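Local coordinates for protein extracellular subtilisin-like serine proteinase (Vibrio sp. PA-44, PDB 1SH7) that probably cleaves peptide bonds as a calcium-binding, secreted serine endopeptidase of the subtilisin family, this chain being its subtilase domain from a cold-adapted bacterium, at residues 32-37 against 112-117; 123-128 against 149-154. One frame throughout, in Å; residues are numbered along the deposited sequence.

Contact 1: residues 32-37 against 112-117; sequences TAYVID and VDWVAQ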
loop_
_atom_site.group_PDB
_atom_site.type_symbol
_atom_site.label_atom_id
_atom_site.label_comp_id
_atom_site.label_asym_id
_atom_site.label_seq_id
_atom_site.Cartn_x
_atom_site.Cartn_y
_atom_site.Cartn_z
ATOM N N THR A 32 0.943 5.563 11.897
ATOM C CA THR A 32 0.519 4.192 12.050
ATOM C C THR A 32 -0.106 3.745 10.726
ATOM O O THR A 32 -0.929 4.459 10.165
ATOM C CB THR A 32 -0.466 4.086 13.211
ATOM O OG1 THR A 32 0.158 4.473 14.460
ATOM C CG2 THR A 32 -0.913 2.641 13.452
ATOM N N ALA A 33 0.307 2.574 10.252
ATOM C CA ALA A 33 -0.259 1.963 9.055
ATOM C C ALA A 33 -1.089 0.784 9.492
ATOM O O ALA A 33 -0.563 -0.096 10.177
ATOM C CB ALA A 33 0.830 1.499 8.110
ATOM N N TYR A 34 -2.359 0.778 9.065
ATOM C CA TYR A 34 -3.301 -0.287 9.363
ATOM C C TYR A 34 -3.345 -1.227 8.165
ATOM O O TYR A 34 -3.722 -0.811 7.074
ATOM C CB TYR A 34 -4.681 0.302 9.667
ATOM C CG TYR A 34 -4.676 1.068 10.942
ATOM C CD1 TYR A 34 -4.938 0.432 12.167
ATOM C CD2 TYR A 34 -4.349 2.405 10.953
ATOM C CE1 TYR A 34 -4.880 1.133 13.355
ATOM C CE2 TYR A 34 -4.280 3.125 12.153
ATOM C CZ TYR A 34 -4.542 2.471 13.346
ATOM O OH TYR A 34 -4.479 3.174 14.531
ATOM N N VAL A 35 -2.929 -2.476 8.372
ATOM C CA VAL A 35 -2.790 -3.443 7.294
ATOM C C VAL A 35 -3.968 -4.380 7.322
ATOM O O VAL A 35 -4.086 -5.205 8.235
ATOM C CB VAL A 35 -1.451 -4.172 7.427
ATOM C CG1 VAL A 35 -1.272 -5.210 6.352
ATOM C CG2 VAL A 35 -0.335 -3.145 7.447
ATOM N N ILE A 36 -4.888 -4.189 6.366
ATOM C CA ILE A 36 -6.153 -4.916 6.327
ATOM C C ILE A 36 -5.913 -6.065 5.362
ATOM O O ILE A 36 -5.877 -5.886 4.162
ATOM C CB ILE A 36 -7.317 -3.996 5.875
ATOM C CG1 ILE A 36 -7.465 -2.794 6.846
ATOM C CG2 ILE A 36 -8.616 -4.775 5.748
ATOM C CD1 ILE A 36 -8.395 -1.669 6.344
ATOM N N ASP A 37 -5.720 -7.248 5.905
ATOM C CA ASP A 37 -5.150 -8.327 5.118
ATOM C C ASP A 37 -5.285 -9.674 5.854
ATOM O O ASP A 37 -6.253 -9.870 6.591
ATOM C CB ASP A 37 -3.688 -7.985 4.805
ATOM C CG ASP A 37 -3.247 -8.484 3.463
ATOM O OD1 ASP A 37 -3.230 -9.723 3.278
ATOM O OD2 ASP A 37 -2.822 -7.718 2.569
ATOM N N VAL A 112 -12.652 -2.537 8.018
ATOM C CA VAL A 112 -12.594 -1.149 7.536
ATOM C C VAL A 112 -13.183 -0.207 8.610
ATOM O O VAL A 112 -12.566 0.795 8.979
ATOM C CB VAL A 112 -13.312 -1.003 6.181
ATOM C CG1 VAL A 112 -13.485 0.463 5.780
ATOM C CG2 VAL A 112 -12.585 -1.810 5.106
ATOM N N ASP A 113 -14.359 -0.551 9.120
ATOM C CA ASP A 113 -15.027 0.177 10.197
ATOM C C ASP A 113 -14.151 0.249 11.460
ATOM O O ASP A 113 -14.124 1.267 12.156
ATOM C CB ASP A 113 -16.347 -0.517 10.563
ATOM C CG ASP A 113 -17.437 -0.326 9.530
ATOM O OD1 ASP A 113 -18.516 -0.955 9.737
ATOM O OD2 ASP A 113 -17.337 0.428 8.511
ATOM N N TRP A 114 -13.446 -0.839 11.761
ATOM C CA TRP A 114 -12.578 -0.884 12.932
ATOM C C TRP A 114 -11.438 0.129 12.840
ATOM O O TRP A 114 -11.071 0.781 13.823
ATOM C CB TRP A 114 -12.013 -2.300 13.107
ATOM C CG TRP A 114 -11.278 -2.487 14.366
ATOM C CD1 TRP A 114 -11.779 -2.961 15.538
ATOM C CD2 TRP A 114 -9.901 -2.164 14.623
ATOM N NE1 TRP A 114 -10.793 -3.009 16.486
ATOM C CE2 TRP A 114 -9.632 -2.516 15.957
ATOM C CE3 TRP A 114 -8.855 -1.662 13.848
ATOM C CZ2 TRP A 114 -8.367 -2.369 16.532
ATOM C CZ3 TRP A 114 -7.612 -1.500 14.425
ATOM C CH2 TRP A 114 -7.385 -1.836 15.748
ATOM N N VAL A 115 -10.877 0.246 11.649
ATOM C CA VAL A 115 -9.828 1.250 11.400
ATOM C C VAL A 115 -10.407 2.659 11.566
ATOM O O VAL A 115 -9.832 3.485 12.273
ATOM C CB VAL A 115 -9.185 1.055 10.006
ATOM C CG1 VAL A 115 -8.368 2.241 9.615
ATOM C CG2 VAL A 115 -8.332 -0.237 9.975
ATOM N N ALA A 116 -11.557 2.944 10.982
ATOM C CA ALA A 116 -12.166 4.264 11.170
ATOM C C ALA A 116 -12.397 4.554 12.670
ATOM O O ALA A 116 -12.084 5.654 13.164
ATOM C CB ALA A 116 -13.471 4.375 10.416
ATOM N N GLN A 117 -12.858 3.549 13.407
ATOM C CA GLN A 117 -13.188 3.754 14.821
ATOM C C GLN A 117 -11.943 3.812 15.737
ATOM O O GLN A 117 -11.997 4.421 16.794
ATOM C CB GLN A 117 -14.138 2.676 15.328
ATOM C CG GLN A 117 -15.541 2.760 14.746
ATOM C CD GLN A 117 -16.335 1.469 14.911
ATOM O OE1 GLN A 117 -16.040 0.658 15.794
ATOM N NE2 GLN A 117 -17.336 1.272 14.058
#
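Tyr34 and Ile36 of strand 32-37 meet Val115, Val112 and Trp114 of helix 105-118. The contact is wholly apolar.

The aliphatic part centres on Val115. Its CG2 methyl reaches between the two strand residues. Val115 CG2 lies 3.7 Å from Tyr34 CB and 3.9 Å from Ile36 CD1. Ile36 and Val115 approach tip to tip, whereas Tyr34 and Val115 pass alongside one another, heading opposite ways. CG2 is the Val115 methyl beside the backbone N and opposite the carbonyl carbon, and this position turns it to both strand residues. Val115 CG1 packs more loosely, 4.1 Å from Tyr34 CG. Ile36 holds its chain extended (chi2 168°), and this carries CD1 out to the helix. There Ile36 CD1 also makes a loose approach to Val112 CG2, at 4.4 Å.

The aromatic part joins Tyr34 and Trp114, whose side chains are roughly perpendicular. Trp114 CZ3 approaches Tyr34 CE1 at 3.9 Å. Tyr34 CD1 lies at the edge of the indole, in its plane.

The strand and the helix segment run nearly antiparallel, at 167°, with axes 9.9 Å apart. This is alpha/beta layer packing of the subtilase domain. The helix covers the sheet face that bears Tyr34 and Ile36. Val35 points away from it and packs on Ile78 of helix 70-79. Neighbouring strands fill in around the contact: Val115 also touches Val94 of strand 90-95, and Ile36 touches Met127 of strand 123-127.

Contact 2: residues 123-128 against 149-154; sequences SVANMS and VSFMLA. With PMS (phenylmethanesulfonic acid), chain F.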
loop_
_atom_site.group_PDB
_atom_site.type_symbol
_atom_site.label_atom_id
_atom_site.label_comp_id
_atom_site.label_asym_id
_atom_site.label_seq_id
_atom_site.Cartn_x
_atom_site.Cartn_y
_atom_site.Cartn_z
ATOM N N SER A 123 -2.553 8.429 10.450
ATOM C CA SER A 123 -2.849 7.061 10.072
ATOM C C SER A 123 -3.045 6.910 8.562
ATOM O O SER A 123 -3.559 7.805 7.918
ATOM C CB SER A 123 -4.131 6.616 10.771
ATOM O OG SER A 123 -4.000 6.704 12.167
ATOM N N VAL A 124 -2.653 5.753 8.036
ATOM C CA VAL A 124 -3.006 5.313 6.710
ATOM C C VAL A 124 -3.438 3.844 6.760
ATOM O O VAL A 124 -2.917 3.055 7.588
ATOM C CB VAL A 124 -1.847 5.490 5.738
ATOM C CG1 VAL A 124 -0.598 4.649 6.139
ATOM C CG2 VAL A 124 -2.279 5.185 4.343
ATOM N N ALA A 125 -4.380 3.480 5.890
ATOM C CA ALA A 125 -4.849 2.098 5.802
ATOM C C ALA A 125 -4.428 1.491 4.460
ATOM O O ALA A 125 -4.447 2.184 3.438
ATOM C CB ALA A 125 -6.334 2.034 5.914
ATOM N N ASN A 126 -4.076 0.200 4.488
ATOM C CA ASN A 126 -3.701 -0.557 3.312
ATOM C C ASN A 126 -4.642 -1.729 3.084
ATOM O O ASN A 126 -4.754 -2.597 3.942
ATOM C CB ASN A 126 -2.270 -1.101 3.445
ATOM C CG ASN A 126 -1.766 -1.720 2.159
ATOM O OD1 ASN A 126 -2.060 -2.869 1.860
ATOM N ND2 ASN A 126 -1.000 -0.963 1.404
ATOM N N MET A 127 -5.313 -1.731 1.929
ATOM C CA MET A 127 -6.136 -2.844 1.479
ATOM C C MET A 127 -5.578 -3.490 0.202
ATOM O O MET A 127 -5.927 -3.113 -0.892
ATOM C CB MET A 127 -7.586 -2.379 1.259
ATOM C CG MET A 127 -8.214 -1.825 2.501
ATOM S SD MET A 127 -9.935 -1.436 2.254
ATOM C CE MET A 127 -10.603 -3.030 2.350
ATOM N N SER A 128 -4.695 -4.463 0.360
ATOM C CA SER A 128 -4.122 -5.202 -0.738
ATOM C C SER A 128 -5.031 -6.406 -1.027
ATOM O O SER A 128 -4.645 -7.540 -0.861
ATOM C CB SER A 128 -2.708 -5.643 -0.383
ATOM O OG SER A 128 -1.770 -4.621 -0.666
ATOM N N VAL A 149 -9.079 8.970 7.491
ATOM C CA VAL A 149 -7.990 8.037 7.231
ATOM C C VAL A 149 -7.861 7.736 5.737
ATOM O O VAL A 149 -8.832 7.271 5.120
ATOM C CB VAL A 149 -8.232 6.720 8.008
ATOM C CG1 VAL A 149 -7.226 5.635 7.603
ATOM C CG2 VAL A 149 -8.161 6.994 9.505
ATOM N N SER A 150 -6.682 8.010 5.162
ATOM C CA SER A 150 -6.433 7.710 3.746
ATOM C C SER A 150 -6.366 6.180 3.524
ATOM O O SER A 150 -5.829 5.460 4.365
ATOM C CB SER A 150 -5.103 8.332 3.292
ATOM O OG SER A 150 -5.191 9.745 3.238
ATOM N N PHE A 151 -6.909 5.705 2.398
ATOM C CA PHE A 151 -6.943 4.303 2.082
ATOM C C PHE A 151 -6.232 4.047 0.754
ATOM O O PHE A 151 -6.625 4.633 -0.279
ATOM C CB PHE A 151 -8.393 3.787 1.994
ATOM C CG PHE A 151 -8.950 3.276 3.312
ATOM C CD1 PHE A 151 -9.158 4.147 4.368
ATOM C CD2 PHE A 151 -9.232 1.947 3.483
ATOM C CE1 PHE A 151 -9.612 3.723 5.577
ATOM C CE2 PHE A 151 -9.713 1.484 4.669
ATOM C CZ PHE A 151 -9.921 2.375 5.742
ATOM N N MET A 152 -5.211 3.184 0.804
ATOM C CA MET A 152 -4.492 2.684 -0.370
ATOM C C MET A 152 -5.091 1.318 -0.770
ATOM O O MET A 152 -5.220 0.449 0.062
ATOM C CB MET A 152 -3.005 2.550 -0.074
ATOM C CG MET A 152 -2.370 3.744 0.677
ATOM S SD MET A 152 -2.362 5.234 -0.265
ATOM C CE MET A 152 -3.651 6.153 0.515
ATOM N N LEU A 153 -5.463 1.158 -2.041
ATOM C CA LEU A 153 -6.253 0.020 -2.535
ATOM C C LEU A 153 -5.571 -0.638 -3.735
ATOM O O LEU A 153 -5.153 0.063 -4.638
ATOM C CB LEU A 153 -7.646 0.518 -2.981
ATOM C CG LEU A 153 -8.360 1.428 -1.978
ATOM C CD1 LEU A 153 -9.621 2.035 -2.615
ATOM C CD2 LEU A 153 -8.682 0.701 -0.704
ATOM N N ALA A 154 -5.459 -1.979 -3.761
ATOM C CA ALA A 154 -4.878 -2.658 -4.898
ATOM C C ALA A 154 -5.826 -2.627 -6.088
ATOM O O ALA A 154 -7.030 -2.855 -5.944
ATOM C CB ALA A 154 -4.531 -4.056 -4.546
HETATM C C PMS F . -3.859 -9.962 -3.632
HETATM S S PMS F . -3.555 -8.338 -4.445
HETATM C C1 PMS F . -4.116 -11.027 -4.680
HETATM C C2 PMS F . -3.125 -11.964 -4.988
HETATM C C3 PMS F . -3.364 -12.938 -5.959
HETATM C C4 PMS F . -4.592 -12.982 -6.619
HETATM C C5 PMS F . -5.582 -12.049 -6.308
HETATM C C6 PMS F . -5.343 -11.078 -5.338
HETATM O O2S PMS F . -5.176 -7.817 -5.046
HETATM O O1S PMS F . -2.509 -8.654 -5.673
HETATM O O HOH W 1 -4.351 9.494 6.237
#
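The Phe151 ring has Ala125 CB over one face; the sulfur of Met127 and Val149 O lie at its edge, in plane. Ala125 CB sits 3.5 Å from the ring centroid, only 7° off the normal, a CH-pi contact. Met127 SD is 3.7 Å from Phe151 CD2, a Met-aromatic contact. Leu153 runs beside Met127, with Leu153 CD2 3.8 Å from Met127 CB. On the other face of the sheet, Val124 CG2 meets Met152 CG at 3.9 Å, one chain lying across the other.

The strands are parallel and joined by a ladder of backbone bonds. Ala125 N donates to Ser150 O at 2.9 Å, and Met152 N returns to Ala125 O. Met127 N then donates to Met152 O. A water also links Ser123 O and Ser150 N, its Ser123 leg unusually short.

With helix 135-146 the pair forms a beta-alpha-beta unit. Ala154 ends its strand and Ser128 comes just after the other; both line the phenylmethanesulfonic acid pocket. The last bond, Ala154 N to Met127 O at 3.1 Å, is consistent with holding them side by side. Ser128 OG bonds to Ser220 O and Ser128 O to His70 NE2, linking the strand end to the predicted charge relay residues.

Contacts 1 and 2 lie side by side, their centres about 8 Å apart. Strands 32-37 and 123-127 are neighbours in the same parallel sheet. Tyr34 N to Val124 O and Tyr34 O to Asn126 N, both 2.8 Å, are probable hydrogen bonds between them. Beyond the sheet, Val112 CG2 of contact 1 packs on Met127 CE of contact 2 at 3.6 Å. Both strands lead to the active site. Asp37, predicted to belong to the charge relay system with His70 and Ser220, ends strand 32-37. The side chain of Ser128 is about 4 Å from those of Asp37 and Ser220. The Ile36 side chain is about 12 Å from the bound ligand.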